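Long-range contacts in probable endonuclease 4 (Thermotoga maritima, PDB 4HNO), which probably takes part in DNA base excision repair, cleaving phosphodiester bonds at apurinic or apyrimidinic sites to leave a 3'-hydroxyl and a 5'-terminal sugar phosphate: residues K45-E50 / C101-I106; I77-P82 / K89-L94; V135-E140 / L169-D174. All coordinates share one frame; numbering follows the deposited sequence. Where two conformers were deposited one is given.

Contact 1. Residues K45-E50 / C101-I106; sequences KLPSDE and CRKLGI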
loop_
_atom_site.group_PDB
_atom_site.type_symbol
_atom_site.label_atom_id
_atom_site.label_comp_id
_atom_site.label_asym_id
_atom_site.label_seq_id
_atom_site.Cartn_x
_atom_site.Cartn_y
_atom_site.Cartn_z
ATOM N N LYS A 45 20.523 -5.550 -1.633
ATOM C CA LYS A 45 21.084 -6.228 -0.478
ATOM C C LYS A 45 20.010 -6.560 0.545
ATOM O O LYS A 45 18.962 -5.906 0.658
ATOM C CB LYS A 45 22.133 -5.354 0.197
ATOM C CG LYS A 45 23.375 -5.145 -0.640
ATOM C CD LYS A 45 24.429 -4.350 0.113
ATOM C CE LYS A 45 25.314 -3.573 -0.846
ATOM N NZ LYS A 45 26.519 -3.009 -0.185
ATOM N N LEU A 46 20.307 -7.592 1.314
ATOM C CA LEU A 46 19.568 -7.869 2.527
ATOM C C LEU A 46 20.034 -6.944 3.647
ATOM O O LEU A 46 21.200 -6.564 3.693
ATOM C CB LEU A 46 19.827 -9.287 3.030
ATOM C CG LEU A 46 19.326 -10.404 2.143
ATOM C CD1 LEU A 46 19.810 -11.718 2.723
ATOM C CD2 LEU A 46 17.825 -10.412 2.086
ATOM N N PRO A 47 19.169 -6.684 4.625
ATOM C CA PRO A 47 19.682 -6.123 5.875
ATOM C C PRO A 47 20.675 -7.098 6.490
ATOM O O PRO A 47 20.496 -8.308 6.385
ATOM C CB PRO A 47 18.434 -6.005 6.752
ATOM C CG PRO A 47 17.493 -6.972 6.227
ATOM C CD PRO A 47 17.746 -7.029 4.720
ATOM N N SER A 48 21.708 -6.580 7.132
ATOM C CA SER A 48 22.613 -7.444 7.861
ATOM C C SER A 48 21.870 -8.112 9.012
ATOM O O SER A 48 20.794 -7.676 9.443
ATOM C CB SER A 48 23.795 -6.661 8.412
ATOM O OG SER A 48 23.357 -5.802 9.448
ATOM N N ASP A 49 22.465 -9.171 9.545
ATOM C CA ASP A 49 21.911 -9.796 10.727
ATOM C C ASP A 49 21.732 -8.780 11.842
ATOM O O ASP A 49 20.704 -8.761 12.517
ATOM C CB ASP A 49 22.798 -10.914 11.243
ATOM C CG ASP A 49 22.970 -12.027 10.265
ATOM O OD1 ASP A 49 22.210 -12.147 9.275
ATOM O OD2 ASP A 49 23.887 -12.835 10.504
ATOM N N GLU A 50 22.744 -7.963 12.073
ATOM C CA GLU A 50 22.693 -6.961 13.124
ATOM C C GLU A 50 21.573 -5.963 12.880
ATOM O O GLU A 50 20.849 -5.601 13.805
ATOM C CB GLU A 50 24.049 -6.245 13.185
ATOM C CG GLU A 50 24.152 -5.118 14.186
ATOM C CD GLU A 50 24.197 -5.600 15.614
ATOM O OE1 GLU A 50 24.035 -4.760 16.529
ATOM O OE2 GLU A 50 24.387 -6.818 15.825
ATOM N N CYS A 101 11.741 -8.769 3.557
ATOM C CA CYS A 101 10.647 -8.736 4.514
ATOM C C CYS A 101 10.776 -9.860 5.524
ATOM O O CYS A 101 10.640 -9.651 6.723
ATOM C CB CYS A 101 9.300 -8.850 3.797
ATOM S SG CYS A 101 8.831 -7.418 2.824
ATOM N N ARG A 102 11.025 -11.068 5.030
ATOM C CA ARG A 102 11.100 -12.235 5.899
ATOM C C ARG A 102 12.225 -12.055 6.924
ATOM O O ARG A 102 12.055 -12.407 8.082
ATOM C CB ARG A 102 11.283 -13.488 5.022
ATOM C CG ARG A 102 11.322 -14.830 5.709
ATOM C CD ARG A 102 9.977 -15.437 6.137
ATOM N NE ARG A 102 9.416 -14.724 7.270
ATOM C CZ ARG A 102 9.800 -14.912 8.527
ATOM N NH1 ARG A 102 9.221 -14.195 9.483
ATOM N NH2 ARG A 102 10.744 -15.801 8.860
ATOM N N LYS A 103 13.367 -11.501 6.526
ATOM C CA LYS A 103 14.479 -11.311 7.451
ATOM C C LYS A 103 14.151 -10.274 8.529
ATOM O O LYS A 103 14.546 -10.435 9.682
ATOM C CB LYS A 103 15.751 -10.956 6.691
ATOM C CG LYS A 103 16.970 -10.973 7.591
ATOM C CD LYS A 103 18.278 -10.908 6.853
ATOM C CE LYS A 103 19.438 -10.963 7.850
ATOM N NZ LYS A 103 20.754 -10.972 7.192
ATOM N N LEU A 104 13.448 -9.211 8.142
ATOM C CA LEU A 104 13.016 -8.184 9.081
ATOM C C LEU A 104 11.842 -8.605 9.966
ATOM O O LEU A 104 11.609 -7.974 10.994
ATOM C CB LEU A 104 12.625 -6.908 8.331
ATOM C CG LEU A 104 13.750 -6.179 7.614
ATOM C CD1 LEU A 104 13.185 -5.023 6.802
ATOM C CD2 LEU A 104 14.827 -5.688 8.578
ATOM N N GLY A 105 11.095 -9.616 9.538
ATOM C CA GLY A 105 9.864 -10.003 10.179
ATOM C C GLY A 105 8.611 -9.322 9.611
ATOM O O GLY A 105 7.516 -9.556 10.097
ATOM N N ILE A 106 8.774 -8.491 8.601
ATOM C CA ILE A 106 7.640 -7.808 7.990
ATOM C C ILE A 106 6.777 -8.837 7.257
ATOM O O ILE A 106 7.272 -9.696 6.524
ATOM C CB ILE A 106 8.145 -6.694 7.044
ATOM C CG1 ILE A 106 8.844 -5.576 7.816
ATOM C CG2 ILE A 106 7.035 -6.157 6.172
ATOM C CD1 ILE A 106 7.925 -4.660 8.550
#
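K103 and P47 carry this contact, in which the last turn of helix 84-104 meets the start of helix 49-61, two neighbouring outer helices of the TIM barrel. K103 points its CB toward the 45-50 segment, and its chain can be followed outward from there. CG stands anti to the backbone N (chi1 -171°), and every later torsion is also extended, which carries the amine over the proline to the start of helix 49-61. K103 CD passes alongside the proline ring, 4.1 Å from P47 CG, the two side chains running past each other in opposite directions; L46 CB borders the same carbon more loosely. K103 CE then lies 3.2 Å from P47 O. At the tip, K103 NZ donates to P47 O over 2.8 Å, approaching in the carbonyl plane, and in one of the two conformers of D49, the first residue of helix 49-61, it also forms a salt bridge with that carboxylate. One ammonium group can thus hold both the chain entering the helix and its first turn. S48, between those two acceptors, is the N-cap, its OG bonded to the backbone N of A51. On the inner side L104 CD2 lies 3.8 Å from P47 CG, and F17 packs against both residues. Although D49 directs its CB away from 101-106, in this conformer D49 OD1 meets K103 NZ at 2.8 Å on the anti side, 18° out of the carboxylate plane.

Contact 2. Residues I77-P82 / K89-L94; sequences INLASP and KSVELL
I77 and L79 approach helix 84-104 from the loop that follows strand 69-72, a strand-to-helix connection of the TIM barrel, with S90 set between them. I77 lies obliquely across L93: I77 CD1 reaches L93 CG at 3.9 Å and also borders the backbone of L94, while its CG2 rests near S90 CB. L79 stands at about a right angle to both V91 and L94 and divides its two methyls between them. L79 CD2 meets V91 CG2 at 3.7 Å, and L79 CD1 meets L94 CD2 at 3.8 Å. The serine hydroxyl is the polar centre of this apolar surround. With OG beside its own backbone N (chi1 -70°), S90 receives the N-H of N78 in an almost straight bond, N78 N to S90 OG 2.9 Å at 173°, and is also hydrogen-bonded to I86 O one helical turn back. N78 directs its CB away from the helix and closes an Asx turn, OD1 accepting from A80 N within the type I turn 78-81; the same oxygen accepts from S115 N. The loop is thereby folded back on the helix it leads into, with L79 also against L132 of helix 121-136 and L94 against L109 and I111 of strand 108-115.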
loop_
_atom_site.group_PDB
_atom_site.type_symbol
_atom_site.label_atom_id
_atom_site.label_comp_id
_atom_site.label_asym_id
_atom_site.label_seq_id
_atom_site.Cartn_x
_atom_site.Cartn_y
_atom_site.Cartn_z
ATOM N N ILE A 77 9.922 -2.714 -10.385
ATOM C CA ILE A 77 9.325 -4.011 -10.632
ATOM C C ILE A 77 8.032 -3.848 -11.427
ATOM O O ILE A 77 7.182 -3.025 -11.091
ATOM C CB ILE A 77 9.089 -4.701 -9.297
ATOM C CG1 ILE A 77 10.437 -5.128 -8.692
ATOM C CG2 ILE A 77 8.111 -5.874 -9.419
ATOM C CD1 ILE A 77 10.351 -5.448 -7.224
ATOM N N ASN A 78 7.911 -4.616 -12.495
ATOM C CA ASN A 78 6.733 -4.556 -13.345
ATOM C C ASN A 78 6.447 -5.937 -13.904
ATOM O O ASN A 78 6.927 -6.314 -14.970
ATOM C CB ASN A 78 6.919 -3.554 -14.470
ATOM C CG ASN A 78 5.695 -3.462 -15.333
ATOM O OD1 ASN A 78 4.656 -4.048 -15.019
ATOM N ND2 ASN A 78 5.800 -2.760 -16.455
ATOM N N LEU A 79 5.643 -6.679 -13.153
ATOM C CA LEU A 79 5.278 -8.041 -13.529
ATOM C C LEU A 79 4.330 -8.113 -14.726
ATOM O O LEU A 79 4.067 -9.204 -15.213
ATOM C CB LEU A 79 4.625 -8.770 -12.358
ATOM C CG LEU A 79 5.485 -8.990 -11.115
ATOM C CD1 LEU A 79 4.625 -9.688 -10.052
ATOM C CD2 LEU A 79 6.737 -9.783 -11.415
ATOM N N ALA A 80 3.824 -6.966 -15.192
ATOM C CA ALA A 80 3.026 -6.946 -16.413
ATOM C C ALA A 80 3.847 -6.591 -17.640
ATOM O O ALA A 80 3.306 -6.564 -18.740
ATOM C CB ALA A 80 1.856 -5.986 -16.297
ATOM N N SER A 81 5.133 -6.321 -17.487
ATOM C CA SER A 81 5.908 -5.838 -18.613
ATOM C C SER A 81 5.864 -6.821 -19.760
ATOM O O SER A 81 6.060 -8.019 -19.565
ATOM C CB SER A 81 7.362 -5.650 -18.224
ATOM O OG SER A 81 8.104 -5.250 -19.361
ATOM N N PRO A 82 5.697 -6.329 -20.985
ATOM C CA PRO A 82 5.783 -7.195 -22.163
ATOM C C PRO A 82 7.227 -7.419 -22.615
ATOM O O PRO A 82 7.431 -8.058 -23.640
ATOM C CB PRO A 82 4.994 -6.407 -23.215
ATOM C CG PRO A 82 5.274 -4.991 -22.852
ATOM C CD PRO A 82 5.290 -4.961 -21.337
ATOM N N LYS A 89 13.697 -9.905 -14.490
ATOM C CA LYS A 89 14.411 -9.195 -13.457
ATOM C C LYS A 89 13.471 -8.740 -12.342
ATOM O O LYS A 89 13.847 -8.701 -11.169
ATOM C CB LYS A 89 15.171 -8.021 -14.068
ATOM C CG LYS A 89 16.310 -8.467 -14.992
ATOM C CD LYS A 89 16.921 -7.270 -15.708
ATOM C CE LYS A 89 17.884 -7.601 -16.860
ATOM N NZ LYS A 89 18.880 -8.629 -16.589
ATOM N N SER A 90 12.244 -8.394 -12.716
ATOM C CA SER A 90 11.212 -8.022 -11.755
ATOM C C SER A 90 10.861 -9.189 -10.844
ATOM O O SER A 90 10.735 -9.010 -9.627
ATOM C CB SER A 90 9.965 -7.544 -12.495
ATOM O OG SER A 90 10.175 -6.296 -13.124
ATOM N N VAL A 91 10.691 -10.376 -11.409
ATOM C CA VAL A 91 10.409 -11.545 -10.596
ATOM C C VAL A 91 11.539 -11.783 -9.595
ATOM O O VAL A 91 11.300 -12.031 -8.409
ATOM C CB VAL A 91 10.185 -12.778 -11.488
ATOM C CG1 VAL A 91 10.242 -14.076 -10.691
ATOM C CG2 VAL A 91 8.877 -12.655 -12.242
ATOM N N GLU A 92 12.784 -11.709 -10.058
ATOM C CA GLU A 92 13.890 -11.996 -9.162
ATOM C C GLU A 92 14.035 -10.938 -8.081
ATOM O O GLU A 92 14.344 -11.260 -6.937
ATOM C CB GLU A 92 15.192 -12.199 -9.930
ATOM C CG GLU A 92 15.165 -13.438 -10.821
ATOM C CD GLU A 92 14.854 -14.723 -10.071
ATOM O OE1 GLU A 92 15.444 -14.940 -8.990
ATOM O OE2 GLU A 92 13.976 -15.494 -10.543
ATOM N N LEU A 93 13.817 -9.674 -8.421
ATOM C CA LEU A 93 13.917 -8.641 -7.407
ATOM C C LEU A 93 12.757 -8.747 -6.416
ATOM O O LEU A 93 12.943 -8.526 -5.227
ATOM C CB LEU A 93 14.002 -7.243 -8.027
ATOM C CG LEU A 93 14.205 -6.106 -7.025
ATOM C CD1 LEU A 93 15.429 -6.294 -6.170
ATOM C CD2 LEU A 93 14.248 -4.783 -7.769
ATOM N N LEU A 94 11.568 -9.111 -6.896
ATOM C CA LEU A 94 10.447 -9.281 -5.972
ATOM C C LEU A 94 10.704 -10.440 -5.007
ATOM O O LEU A 94 10.373 -10.328 -3.828
ATOM C CB LEU A 94 9.158 -9.457 -6.762
ATOM C CG LEU A 94 7.876 -9.378 -5.947
ATOM C CD1 LEU A 94 7.736 -8.094 -5.200
ATOM C CD2 LEU A 94 6.674 -9.562 -6.870
#

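Contact 3. Residues V135-E140 / L169-D174; sequences VLNNTE and LVDQRD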
loop_
_atom_site.group_PDB
_atom_site.type_symbol
_atom_site.label_atom_id
_atom_site.label_comp_id
_atom_site.label_asym_id
_atom_site.label_seq_id
_atom_site.Cartn_x
_atom_site.Cartn_y
_atom_site.Cartn_z
ATOM N N VAL A 135 7.133 -16.028 -7.589
ATOM C CA VAL A 135 7.592 -15.478 -6.322
ATOM C C VAL A 135 7.025 -16.256 -5.140
ATOM O O VAL A 135 7.766 -16.698 -4.255
ATOM C CB VAL A 135 7.248 -13.993 -6.225
ATOM C CG1 VAL A 135 7.563 -13.429 -4.857
ATOM C CG2 VAL A 135 7.967 -13.205 -7.328
ATOM N N LEU A 136 5.704 -16.404 -5.107
ATOM C CA LEU A 136 5.059 -17.035 -3.958
ATOM C C LEU A 136 5.448 -18.502 -3.838
ATOM O O LEU A 136 5.631 -19.002 -2.732
ATOM C CB LEU A 136 3.551 -16.859 -4.045
ATOM C CG LEU A 136 3.082 -15.412 -3.874
ATOM C CD1 LEU A 136 1.602 -15.334 -4.192
ATOM C CD2 LEU A 136 3.378 -14.866 -2.489
ATOM N N ASN A 137 5.557 -19.205 -4.963
ATOM C CA ASN A 137 5.845 -20.622 -4.922
ATOM C C ASN A 137 7.299 -20.928 -4.605
ATOM O O ASN A 137 7.656 -22.098 -4.485
ATOM C CB ASN A 137 5.436 -21.317 -6.231
ATOM C CG ASN A 137 3.926 -21.343 -6.462
ATOM O OD1 ASN A 137 3.111 -21.239 -5.535
ATOM N ND2 ASN A 137 3.542 -21.534 -7.708
ATOM N N ASN A 138 8.127 -19.902 -4.431
ATOM C CA ASN A 138 9.528 -20.063 -4.080
ATOM C C ASN A 138 9.910 -19.296 -2.817
ATOM O O ASN A 138 11.088 -19.116 -2.539
ATOM C CB ASN A 138 10.427 -19.681 -5.256
ATOM C CG ASN A 138 10.361 -20.697 -6.348
ATOM O OD1 ASN A 138 10.898 -21.797 -6.211
ATOM N ND2 ASN A 138 9.677 -20.370 -7.419
ATOM N N THR A 139 8.899 -18.886 -2.046
ATOM C CA THR A 139 9.090 -18.193 -0.787
ATOM C C THR A 139 8.007 -18.683 0.180
ATOM O O THR A 139 7.066 -19.360 -0.222
ATOM C CB THR A 139 8.959 -16.681 -0.940
ATOM O OG1 THR A 139 7.662 -16.354 -1.429
ATOM C CG2 THR A 139 10.037 -16.088 -1.844
ATOM N N GLU A 140 8.125 -18.294 1.438
ATOM C CA GLU A 140 7.079 -18.562 2.429
ATOM C C GLU A 140 6.781 -17.343 3.267
ATOM O O GLU A 140 7.605 -16.466 3.443
ATOM C CB GLU A 140 7.456 -19.728 3.360
ATOM C CG GLU A 140 7.669 -21.048 2.646
ATOM C CD GLU A 140 6.434 -21.610 1.959
ATOM O OE1 GLU A 140 5.291 -21.205 2.272
ATOM O OE2 GLU A 140 6.600 -22.504 1.098
ATOM N N LEU A 169 -6.551 -16.001 -9.833
ATOM C CA LEU A 169 -5.772 -16.922 -10.646
ATOM C C LEU A 169 -4.484 -17.397 -9.976
ATOM O O LEU A 169 -3.895 -18.352 -10.455
ATOM C CB LEU A 169 -5.417 -16.275 -11.989
ATOM C CG LEU A 169 -6.579 -16.149 -12.977
ATOM C CD1 LEU A 169 -6.218 -15.170 -14.079
ATOM C CD2 LEU A 169 -6.924 -17.513 -13.565
ATOM N N VAL A 170 -4.022 -16.735 -8.925
ATOM C CA VAL A 170 -2.751 -17.080 -8.292
ATOM C C VAL A 170 -2.884 -18.361 -7.477
ATOM O O VAL A 170 -3.889 -18.573 -6.795
ATOM C CB VAL A 170 -2.290 -15.896 -7.408
ATOM C CG1 VAL A 170 -1.122 -16.238 -6.498
ATOM C CG2 VAL A 170 -1.927 -14.715 -8.283
ATOM N N ASP A 171 -1.859 -19.204 -7.512
ATOM C CA ASP A 171 -1.929 -20.487 -6.814
ATOM C C ASP A 171 -2.114 -20.285 -5.303
ATOM O O ASP A 171 -3.005 -20.872 -4.670
ATOM C CB ASP A 171 -0.654 -21.303 -7.033
ATOM C CG ASP A 171 -0.382 -21.703 -8.454
ATOM O OD1 ASP A 171 -1.321 -21.826 -9.238
ATOM O OD2 ASP A 171 0.818 -21.956 -8.752
ATOM N N GLN A 172 -1.303 -19.425 -4.716
ATOM C CA GLN A 172 -1.319 -19.181 -3.269
ATOM C C GLN A 172 -2.107 -17.918 -2.967
ATOM O O GLN A 172 -1.588 -16.926 -2.462
ATOM C CB GLN A 172 0.094 -19.124 -2.699
ATOM C CG GLN A 172 0.785 -20.469 -2.819
ATOM C CD GLN A 172 2.058 -20.567 -2.025
ATOM O OE1 GLN A 172 2.094 -20.248 -0.827
ATOM N NE2 GLN A 172 3.121 -20.995 -2.662
ATOM N N ARG A 173 -3.405 -17.978 -3.247
ATOM C CA ARG A 173 -4.237 -16.808 -3.091
ATOM C C ARG A 173 -4.370 -16.375 -1.634
ATOM O O ARG A 173 -4.660 -15.192 -1.386
ATOM C CB ARG A 173 -5.568 -16.976 -3.773
ATOM C CG ARG A 173 -6.372 -18.075 -3.270
ATOM C CD ARG A 173 -7.635 -18.224 -4.089
ATOM N NE ARG A 173 -8.363 -19.373 -3.592
ATOM C CZ ARG A 173 -8.199 -20.619 -4.016
ATOM N NH1 ARG A 173 -7.346 -20.916 -4.981
ATOM N NH2 ARG A 173 -8.896 -21.589 -3.457
ATOM N N ASP A 174 -4.128 -17.247 -0.663
ATOM C CA ASP A 174 -4.137 -16.800 0.721
ATOM C C ASP A 174 -2.957 -15.868 1.033
ATOM O O ASP A 174 -2.963 -15.164 2.047
ATOM C CB ASP A 174 -4.105 -17.982 1.708
ATOM C CG ASP A 174 -5.362 -18.820 1.701
ATOM O OD1 ASP A 174 -6.359 -18.401 1.102
ATOM O OD2 ASP A 174 -5.364 -19.899 2.324
HETATM O O HOH W 1 1.291 -18.798 -5.977
#
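L136 and Q172 mark the closest backbone approach, their CA atoms 6.8 Å apart, where a type I turn from L136 to T139 ends helix 121-136 beside the loop that follows helix 160-169. The amide of N137 joins the two segments by both of its ends. N137 OD1 accepts from Q172 NE2 over 2.9 Å, in the carbonyl plane and on a lone pair, while N137 ND2 donates to D171 OD2, also over 2.9 Å, using the carboxylate's anti lone pair. Both bonds are nearly straight, and the three flat groups are close to coplanar: the N137 amide is turned 15° from that of Q172 and 10° from the D171 carboxylate. Two partners on opposite ends fix the rotation of this amide, and a water adds a third link, donating to N137 OD1 and accepting from Q172 N. The Q172 chain is extended beyond CG, which brings its amide alongside the helix end; R175 bonds to its OE1 and to L136 O. In the TIM barrel this joins two successive helix-to-strand connections, those leading into the parallel neighbours 143-147 and 176-181. Beneath the exposed polar groups, L136 and V170 cross at about a right angle, L136 CD1 3.7 Å from V170 CG1, and both side chains touch V176. Within the turn, T139 OG1 donates to V135 O over 2.8 Å from above the carbonyl plane, while N138 N reaches the same oxygen from its opposite face.

Contacts 1 and 2 share helix 84-104: contact 1 holds its C-terminal end against helix 49-61, and contact 2 holds an earlier part against the loop leading into it. Contact 2 is the most buried, largely aliphatic and organised round one serine, and lies nearer the zinc ligands H72 and H112. The other two are partly buried, each with a small apolar patch beneath polar groups. Contact 1 relies on a lysine's charge, whereas contact 3 relies chiefly on side-chain amides, a carboxylate and a water. Contact 3 touches both others: V135 packs on V91 and L94 of contact 2, and E140 O lies against R102 CD of contact 1 in the conformer given.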